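Local coordinates for protein acyl-coenzyme A thioesterase PaaI (Escherichia coli, PDB 2FS2) that hydrolyses acyl-CoA thioesters in phenylacetate degradation, preferring ring-hydroxylated phenylacetyl-CoA esters, and works as a homotetramer of hot-dog-fold subunits, at residues B[108-113]-B[125-130]; B[91-96]-B[115-120]. All coordinates share one frame; numbering follows the deposited sequence.

Contact 1: B[108-113]-B[125-130]; sequences TGVYDI and LFRGKS. With SO4 (sulfate ion), chain E.
The carboxylate of Asp112 meets the guanidinium of Arg127 edge to edge, the two planes only 7° apart, in a two-pronged salt bridge: NE reaches OD1 at a very short 2.5 Å, and NH2 takes the syn lone pair of OD2 at 2.6 Å. Val110 CG1 packs on the aliphatic stem of the same arginine, 3.6 Å from Arg127 CD. These residues belong to an antiparallel hairpin in the curved sheet of the hot-dog fold; Asp112 and Arg127 illustrate how a non-hydrogen-bonded pair brings two side chains together on one face. The bridge lies at a subunit interface: Asp112 OD2 also pairs with Arg102 of its own chain and with Arg127 of the second subunit, so several positive groups share this carboxylate. Cutting Arg127 back to an alanine would probably cost the carboxylate both coplanar donors and the bridges between subunits, leaving Arg102 as its remaining charged partner.

The other face of the hairpin turns to helix 54-70. There the Phe126 ring, its CG anti to the backbone N (chi1 162°), runs alongside Ile113, with CD2 3.8 Å from Ile113 CD1. Gly128, paired with Tyr111, leaves room for the Phe126 ring: a CB there would clash with Phe126 CE2. Tyr111 OH bonds to Gln104 and Gln72. At the far end, a sulfate, probably from the crystallisation liquor, sits 3.1 Å from Thr108 OG1 through its O4.

Contact 2: B[91-96]-B[115-120]; sequences AGDTLT and IVNQQQ
Gln118 reaches back across the strand ends and uses both ends of its amide on neighbouring residues. Its NE2 donates to Asp93 OD1 at 3.1 Å, almost straight at 172°; the hydrogen leaves in the amide plane but meets the carboxylate from above, the two flat groups being steeply turned against each other. Its OE1 accepts the backbone N of Thr94 at 2.8 Å, a more bent bond with the donor well above the carbonyl plane. The glutamine chain arrives there by a first torsion of 72°, which sets CG between backbone N and carbonyl carbon, and a further bend at chi2.

One step inward, Leu95 CD2 rests 3.8 Å from Asn117 CB, and Leu95 CB lies 4.0 Å from Ile115 CG2. Beyond them Thr96 and Val116 form an antiparallel hydrogen-bonded pair, with Thr96 N to Val116 O and Val116 N to Thr96 O both at 2.9 Å. This is the end of a strand pair in the hot-dog sheet, where Gln118 carries the contact past that bridge.

A second shell helps to position the polar ends: Phe90 N bonds Asp93 OD2, and Lys121 N bonds Asn117 OD1 as a type I turn from Asn117 to Gln120 starts the chain back. Leu95 and Ile115 face helix 54-70, both against Leu60, and also touch Val123 of strand 122-132, while Thr94 and Thr96 pack on strand 34-40.

How the contacts relate
Along the chain from the N terminus, 91-96 comes first and opens strand 94-101, which follows helix 54-70 and strand 76-85. Next comes 108-113, in the strand that returns antiparallel to it; 115-120 continues that strand into a turn and closes contact 2 around the 18 intervening residues. Strand 122-132 then runs back, and 125-130 closes contact 1 over an 11-residue span. The segments alternate, so the two closures cross instead of nesting. Strand 108-116 serves both, pairing with 94-101 on one edge and 122-132 on the other. Centres about 21 Å apart, the contacts join three neighbouring strands of the sheet, contact 1 at the subunit interface and contact 2 touched by no other chain of the tetramer.

Contact 1: B[108-113]-B[125-130]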
ATOM      1  N   THR B 108      -7.475  14.687  -8.059  1.00 31.49           N
ATOM      2  CA  THR B 108      -7.263  13.316  -7.535  1.00 30.43           C
ATOM      3  C   THR B 108      -8.246  12.820  -6.532  1.00 26.17           C
ATOM      4  O   THR B 108      -8.832  13.590  -5.806  1.00 24.56           O
ATOM      5  CB  THR B 108      -5.858  13.171  -6.898  1.00 31.15           C
ATOM      6  OG1 THR B 108      -5.824  13.972  -5.708  1.00 35.94           O
ATOM      7  CG2 THR B 108      -4.765  13.713  -7.780  1.00 32.56           C
ATOM      8  N   GLY B 109      -8.380  11.490  -6.410  1.00 24.12           N
ATOM      9  CA  GLY B 109      -9.330  10.996  -5.437  1.00 21.76           C
ATOM     10  C   GLY B 109      -8.888   9.718  -4.753  1.00 20.06           C
ATOM     11  O   GLY B 109      -8.047   9.054  -5.265  1.00 19.76           O
ATOM     12  N   VAL B 110      -9.434   9.447  -3.589  1.00 18.32           N
ATOM     13  CA  VAL B 110      -9.262   8.163  -2.920  1.00 17.42           C
ATOM     14  C   VAL B 110     -10.631   7.407  -2.748  1.00 14.48           C
ATOM     15  O   VAL B 110     -11.599   7.991  -2.298  1.00 14.02           O
ATOM     16  CB  VAL B 110      -8.592   8.318  -1.525  1.00 17.70           C
ATOM     17  CG1 VAL B 110      -8.222   6.905  -0.943  1.00 15.03           C
ATOM     18  CG2 VAL B 110      -7.252   9.123  -1.665  1.00 19.98           C
ATOM     19  N   TYR B 111     -10.634   6.108  -3.059  1.00 14.52           N
ATOM     20  CA  TYR B 111     -11.892   5.283  -3.080  1.00 14.97           C
ATOM     21  C   TYR B 111     -11.545   3.982  -2.382  1.00 16.13           C
ATOM     22  O   TYR B 111     -10.492   3.396  -2.666  1.00 16.97           O
ATOM     23  CB  TYR B 111     -12.279   4.929  -4.509  1.00 15.12           C
ATOM     24  CG  TYR B 111     -12.888   6.179  -5.234  1.00 16.42           C
ATOM     25  CD1 TYR B 111     -12.040   7.224  -5.622  1.00 17.79           C
ATOM     26  CD2 TYR B 111     -14.269   6.324  -5.400  1.00 17.70           C
ATOM     27  CE1 TYR B 111     -12.560   8.438  -6.166  1.00 21.68           C
ATOM     28  CE2 TYR B 111     -14.844   7.555  -5.951  1.00 18.12           C
ATOM     29  CZ  TYR B 111     -13.938   8.557  -6.367  1.00 19.98           C
ATOM     30  OH  TYR B 111     -14.393   9.730  -6.796  1.00 20.58           O
ATOM     31  N   ASP B 112     -12.444   3.556  -1.514  1.00 17.64           N
ATOM     32  CA  ASP B 112     -12.309   2.313  -0.756  1.00 18.82           C
ATOM     33  C   ASP B 112     -13.292   1.355  -1.387  1.00 18.31           C
ATOM     34  O   ASP B 112     -14.443   1.737  -1.569  1.00 17.21           O
ATOM     35  CB  ASP B 112     -12.775   2.530   0.625  1.00 16.56           C
ATOM     36  CG  ASP B 112     -11.649   3.042   1.527  1.00 29.24           C
ATOM     37  OD1 ASP B 112     -10.568   3.333   0.939  1.00 34.84           O
ATOM     38  OD2 ASP B 112     -11.698   3.153   2.795  1.00 31.56           O
ATOM     39  N   ILE B 113     -12.852   0.118  -1.599  1.00 18.69           N
ATOM     40  CA  ILE B 113     -13.721  -0.871  -2.182  1.00 19.36           C
ATOM     41  C   ILE B 113     -13.700  -2.086  -1.211  1.00 20.36           C
ATOM     42  O   ILE B 113     -12.651  -2.498  -0.694  1.00 19.81           O
ATOM     43  CB  ILE B 113     -13.208  -1.345  -3.576  1.00 18.68           C
ATOM     44  CG1 ILE B 113     -13.476  -0.384  -4.749  1.00 20.00           C
ATOM     45  CG2 ILE B 113     -13.798  -2.756  -3.940  1.00 21.28           C
ATOM     46  CD1 ILE B 113     -12.726   1.030  -4.658  1.00 25.69           C
ATOM     47  N   LEU B 125     -10.248  -6.266   0.431  1.00 18.57           N
ATOM     48  CA  LEU B 125     -10.339  -4.797   0.802  1.00 17.99           C
ATOM     49  C   LEU B 125      -9.367  -4.152  -0.142  1.00 17.52           C
ATOM     50  O   LEU B 125      -8.315  -4.713  -0.431  1.00 17.80           O
ATOM     51  CB  LEU B 125      -9.908  -4.530   2.275  1.00 19.69           C
ATOM     52  CG  LEU B 125     -10.864  -5.040   3.335  1.00 19.63           C
ATOM     53  CD1 LEU B 125     -10.385  -4.938   4.739  1.00 24.65           C
ATOM     54  CD2 LEU B 125     -12.253  -4.289   3.297  1.00 19.52           C
ATOM     55  N   PHE B 126      -9.745  -3.033  -0.740  1.00 15.37           N
ATOM     56  CA  PHE B 126      -8.887  -2.487  -1.739  1.00 16.76           C
ATOM     57  C   PHE B 126      -9.038  -0.982  -1.480  1.00 14.94           C
ATOM     58  O   PHE B 126     -10.050  -0.540  -0.961  1.00 13.55           O
ATOM     59  CB  PHE B 126      -9.529  -2.908  -3.022  1.00 19.17           C
ATOM     60  CG  PHE B 126      -9.106  -2.169  -4.214  1.00 25.13           C
ATOM     61  CD1 PHE B 126      -8.387  -2.851  -5.237  1.00 31.11           C
ATOM     62  CD2 PHE B 126      -9.473  -0.859  -4.404  1.00 29.08           C
ATOM     63  CE1 PHE B 126      -7.995  -2.175  -6.416  1.00 33.79           C
ATOM     64  CE2 PHE B 126      -9.097  -0.138  -5.615  1.00 29.47           C
ATOM     65  CZ  PHE B 126      -8.375  -0.795  -6.606  1.00 31.22           C
ATOM     66  N   ARG B 127      -8.005  -0.231  -1.819  1.00 17.26           N
ATOM     67  CA  ARG B 127      -8.058   1.204  -1.671  1.00 19.48           C
ATOM     68  C   ARG B 127      -7.348   1.701  -2.907  1.00 19.08           C
ATOM     69  O   ARG B 127      -6.275   1.265  -3.279  1.00 21.40           O
ATOM     70  CB  ARG B 127      -7.416   1.708  -0.348  1.00 18.70           C
ATOM     71  CG  ARG B 127      -7.235   3.263  -0.369  1.00 24.29           C
ATOM     72  CD  ARG B 127      -7.144   4.015   0.960  1.00 31.41           C
ATOM     73  NE  ARG B 127      -8.272   3.681   1.834  1.00 34.21           N
ATOM     74  CZ  ARG B 127      -8.209   3.675   3.128  1.00 32.33           C
ATOM     75  NH1 ARG B 127      -7.039   4.024   3.709  1.00 31.72           N
ATOM     76  NH2 ARG B 127      -9.292   3.365   3.836  1.00 28.98           N
ATOM     77  N   GLY B 128      -7.990   2.615  -3.613  1.00 21.41           N
ATOM     78  CA  GLY B 128      -7.478   2.980  -4.908  1.00 19.47           C
ATOM     79  C   GLY B 128      -7.349   4.512  -4.950  1.00 18.28           C
ATOM     80  O   GLY B 128      -8.155   5.248  -4.406  1.00 17.80           O
ATOM     81  N   LYS B 129      -6.389   4.962  -5.700  1.00 17.21           N
ATOM     82  CA  LYS B 129      -6.210   6.378  -5.811  1.00 18.16           C
ATOM     83  C   LYS B 129      -6.462   6.710  -7.295  1.00 16.47           C
ATOM     84  O   LYS B 129      -5.946   6.045  -8.146  1.00 16.76           O
ATOM     85  CB  LYS B 129      -4.779   6.637  -5.508  1.00 17.33           C
ATOM     86  CG  LYS B 129      -4.337   8.090  -5.828  1.00 29.30           C
ATOM     87  CD  LYS B 129      -4.237   8.964  -4.553  1.00 37.81           C
ATOM     88  CE  LYS B 129      -3.755  10.412  -4.838  1.00 45.38           C
ATOM     89  NZ  LYS B 129      -2.893  10.456  -6.168  1.00 50.61           N
ATOM     90  N   SER B 130      -7.231   7.737  -7.597  1.00 19.40           N
ATOM     91  CA  SER B 130      -7.552   8.020  -9.019  1.00 19.72           C
ATOM     92  C   SER B 130      -6.976   9.365  -9.426  1.00 20.02           C
ATOM     93  O   SER B 130      -6.793  10.195  -8.596  1.00 20.05           O
ATOM     94  CB  SER B 130      -9.054   8.116  -9.220  1.00 19.89           C
ATOM     95  OG  SER B 130      -9.659   8.985  -8.287  1.00 22.56           O
TER
HETATM   96  S   SO4 E 151      -6.275  17.619  -6.201  1.00 66.59           S
HETATM   97  O1  SO4 E 151      -5.488  18.813  -5.876  1.00 66.73           O
HETATM   98  O2  SO4 E 151      -5.392  16.840  -7.066  1.00 71.19           O
HETATM   99  O3  SO4 E 151      -7.510  17.910  -6.895  1.00 69.65           O
HETATM  100  O4  SO4 E 151      -6.707  16.835  -5.024  1.00 68.35           O

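Contact 2: B[91-96]-B[115-120]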
ATOM      1  N   ALA B  91     -16.118 -21.515  -6.399  1.00 33.46           N
ATOM      2  CA  ALA B  91     -17.156 -21.633  -7.465  1.00 33.36           C
ATOM      3  C   ALA B  91     -18.539 -21.462  -6.927  1.00 33.05           C
ATOM      4  O   ALA B  91     -18.879 -22.010  -5.909  1.00 32.59           O
ATOM      5  CB  ALA B  91     -17.067 -22.999  -8.279  1.00 34.35           C
ATOM      6  N   GLY B  92     -19.332 -20.623  -7.587  1.00 35.16           N
ATOM      7  CA  GLY B  92     -20.735 -20.470  -7.232  1.00 34.35           C
ATOM      8  C   GLY B  92     -20.851 -19.307  -6.253  1.00 34.72           C
ATOM      9  O   GLY B  92     -21.980 -18.798  -6.075  1.00 35.35           O
ATOM     10  N   ASP B  93     -19.739 -18.879  -5.616  1.00 32.60           N
ATOM     11  CA  ASP B  93     -19.835 -17.797  -4.625  1.00 31.93           C
ATOM     12  C   ASP B  93     -20.361 -16.560  -5.364  1.00 29.14           C
ATOM     13  O   ASP B  93     -19.922 -16.305  -6.486  1.00 30.11           O
ATOM     14  CB  ASP B  93     -18.491 -17.483  -3.974  1.00 30.35           C
ATOM     15  CG  ASP B  93     -18.189 -18.358  -2.754  1.00 40.06           C
ATOM     16  OD1 ASP B  93     -18.965 -19.363  -2.446  1.00 44.11           O
ATOM     17  OD2 ASP B  93     -17.148 -18.110  -2.031  1.00 44.13           O
ATOM     18  N   THR B  94     -21.282 -15.798  -4.785  1.00 26.73           N
ATOM     19  CA  THR B  94     -21.655 -14.512  -5.466  1.00 28.01           C
ATOM     20  C   THR B  94     -20.935 -13.434  -4.729  1.00 26.08           C
ATOM     21  O   THR B  94     -21.092 -13.352  -3.529  1.00 25.24           O
ATOM     22  CB  THR B  94     -23.166 -14.195  -5.388  1.00 26.77           C
ATOM     23  OG1 THR B  94     -23.822 -15.077  -6.275  1.00 35.58           O
ATOM     24  CG2 THR B  94     -23.535 -12.816  -6.034  1.00 32.85           C
ATOM     25  N   LEU B  95     -20.243 -12.559  -5.463  1.00 24.79           N
ATOM     26  CA  LEU B  95     -19.310 -11.581  -4.865  1.00 22.39           C
ATOM     27  C   LEU B  95     -19.809 -10.167  -5.208  1.00 23.38           C
ATOM     28  O   LEU B  95     -20.148  -9.874  -6.349  1.00 23.82           O
ATOM     29  CB  LEU B  95     -17.924 -11.780  -5.461  1.00 21.29           C
ATOM     30  CG  LEU B  95     -17.235 -13.101  -5.189  1.00 24.48           C
ATOM     31  CD1 LEU B  95     -15.824 -13.158  -5.735  1.00 22.54           C
ATOM     32  CD2 LEU B  95     -17.204 -13.363  -3.698  1.00 20.56           C
ATOM     33  N   THR B  96     -19.893  -9.311  -4.213  1.00 22.11           N
ATOM     34  CA  THR B  96     -20.379  -7.973  -4.357  1.00 24.01           C
ATOM     35  C   THR B  96     -19.223  -7.021  -3.946  1.00 23.08           C
ATOM     36  O   THR B  96     -18.671  -7.161  -2.852  1.00 23.33           O
ATOM     37  CB  THR B  96     -21.617  -7.812  -3.450  1.00 24.72           C
ATOM     38  OG1 THR B  96     -22.569  -8.877  -3.737  1.00 30.79           O
ATOM     39  CG2 THR B  96     -22.432  -6.612  -3.844  1.00 26.64           C
ATOM     40  N   ILE B 115     -15.031  -6.207  -1.061  1.00 22.39           N
ATOM     41  CA  ILE B 115     -15.677  -7.344  -1.686  1.00 22.22           C
ATOM     42  C   ILE B 115     -16.167  -8.365  -0.619  1.00 23.49           C
ATOM     43  O   ILE B 115     -15.400  -8.793   0.223  1.00 22.43           O
ATOM     44  CB  ILE B 115     -14.757  -8.074  -2.778  1.00 23.43           C
ATOM     45  CG1 ILE B 115     -14.204  -7.113  -3.860  1.00 24.04           C
ATOM     46  CG2 ILE B 115     -15.513  -9.285  -3.453  1.00 17.07           C
ATOM     47  CD1 ILE B 115     -13.300  -7.820  -4.940  1.00 23.78           C
ATOM     48  N   VAL B 116     -17.443  -8.711  -0.705  1.00 20.79           N
ATOM     49  CA  VAL B 116     -18.157  -9.476   0.283  1.00 23.40           C
ATOM     50  C   VAL B 116     -18.816 -10.610  -0.476  1.00 22.42           C
ATOM     51  O   VAL B 116     -19.229 -10.403  -1.645  1.00 21.13           O
ATOM     52  CB  VAL B 116     -19.205  -8.537   0.941  1.00 25.04           C
ATOM     53  CG1 VAL B 116     -20.243  -9.261   1.642  1.00 27.33           C
ATOM     54  CG2 VAL B 116     -18.500  -7.539   1.994  1.00 23.25           C
ATOM     55  N   ASN B 117     -18.853 -11.813   0.121  1.00 22.18           N
ATOM     56  CA  ASN B 117     -19.525 -12.912  -0.537  1.00 21.35           C
ATOM     57  C   ASN B 117     -20.959 -13.057  -0.091  1.00 21.34           C
ATOM     58  O   ASN B 117     -21.483 -12.217   0.663  1.00 19.81           O
ATOM     59  CB  ASN B 117     -18.770 -14.205  -0.366  1.00 20.42           C
ATOM     60  CG  ASN B 117     -18.880 -14.740   1.056  1.00 23.03           C
ATOM     61  OD1 ASN B 117     -19.718 -14.313   1.860  1.00 23.44           O
ATOM     62  ND2 ASN B 117     -18.024 -15.651   1.372  1.00 26.68           N
ATOM     63  N   GLN B 118     -21.641 -14.109  -0.584  1.00 22.94           N
ATOM     64  CA  GLN B 118     -23.057 -14.243  -0.263  1.00 25.72           C
ATOM     65  C   GLN B 118     -23.265 -14.568   1.267  1.00 27.62           C
ATOM     66  O   GLN B 118     -24.334 -14.328   1.832  1.00 30.54           O
ATOM     67  CB  GLN B 118     -23.742 -15.291  -1.196  1.00 26.59           C
ATOM     68  CG  GLN B 118     -23.262 -16.703  -0.771  1.00 27.21           C
ATOM     69  CD  GLN B 118     -21.972 -17.110  -1.438  1.00 31.32           C
ATOM     70  OE1 GLN B 118     -21.191 -16.287  -2.013  1.00 31.09           O
ATOM     71  NE2 GLN B 118     -21.710 -18.381  -1.373  1.00 35.70           N
ATOM     72  N   GLN B 119     -22.267 -15.040   1.978  1.00 27.55           N
ATOM     73  CA  GLN B 119     -22.470 -15.227   3.433  1.00 27.59           C
ATOM     74  C   GLN B 119     -22.213 -13.926   4.188  1.00 28.01           C
ATOM     75  O   GLN B 119     -22.086 -13.925   5.435  1.00 28.26           O
ATOM     76  CB  GLN B 119     -21.502 -16.302   3.970  1.00 26.48           C
ATOM     77  CG  GLN B 119     -21.871 -17.759   3.545  1.00 35.96           C
ATOM     78  CD  GLN B 119     -23.316 -18.172   4.081  1.00 49.64           C
ATOM     79  OE1 GLN B 119     -23.510 -18.359   5.338  1.00 53.15           O
ATOM     80  NE2 GLN B 119     -24.332 -18.245   3.146  1.00 49.05           N
ATOM     81  N   GLN B 120     -22.020 -12.821   3.460  1.00 27.10           N
ATOM     82  CA  GLN B 120     -21.606 -11.557   4.075  1.00 26.63           C
ATOM     83  C   GLN B 120     -20.223 -11.631   4.724  1.00 24.75           C
ATOM     84  O   GLN B 120     -19.959 -10.948   5.676  1.00 26.21           O
ATOM     85  CB  GLN B 120     -22.635 -11.135   5.116  1.00 28.76           C
ATOM     86  CG  GLN B 120     -23.236  -9.692   5.007  1.00 39.29           C
ATOM     87  CD  GLN B 120     -23.635  -9.296   3.565  1.00 46.74           C
ATOM     88  OE1 GLN B 120     -24.201 -10.150   2.814  1.00 42.83           O
ATOM     89  NE2 GLN B 120     -23.330  -7.995   3.163  1.00 45.98           N
TER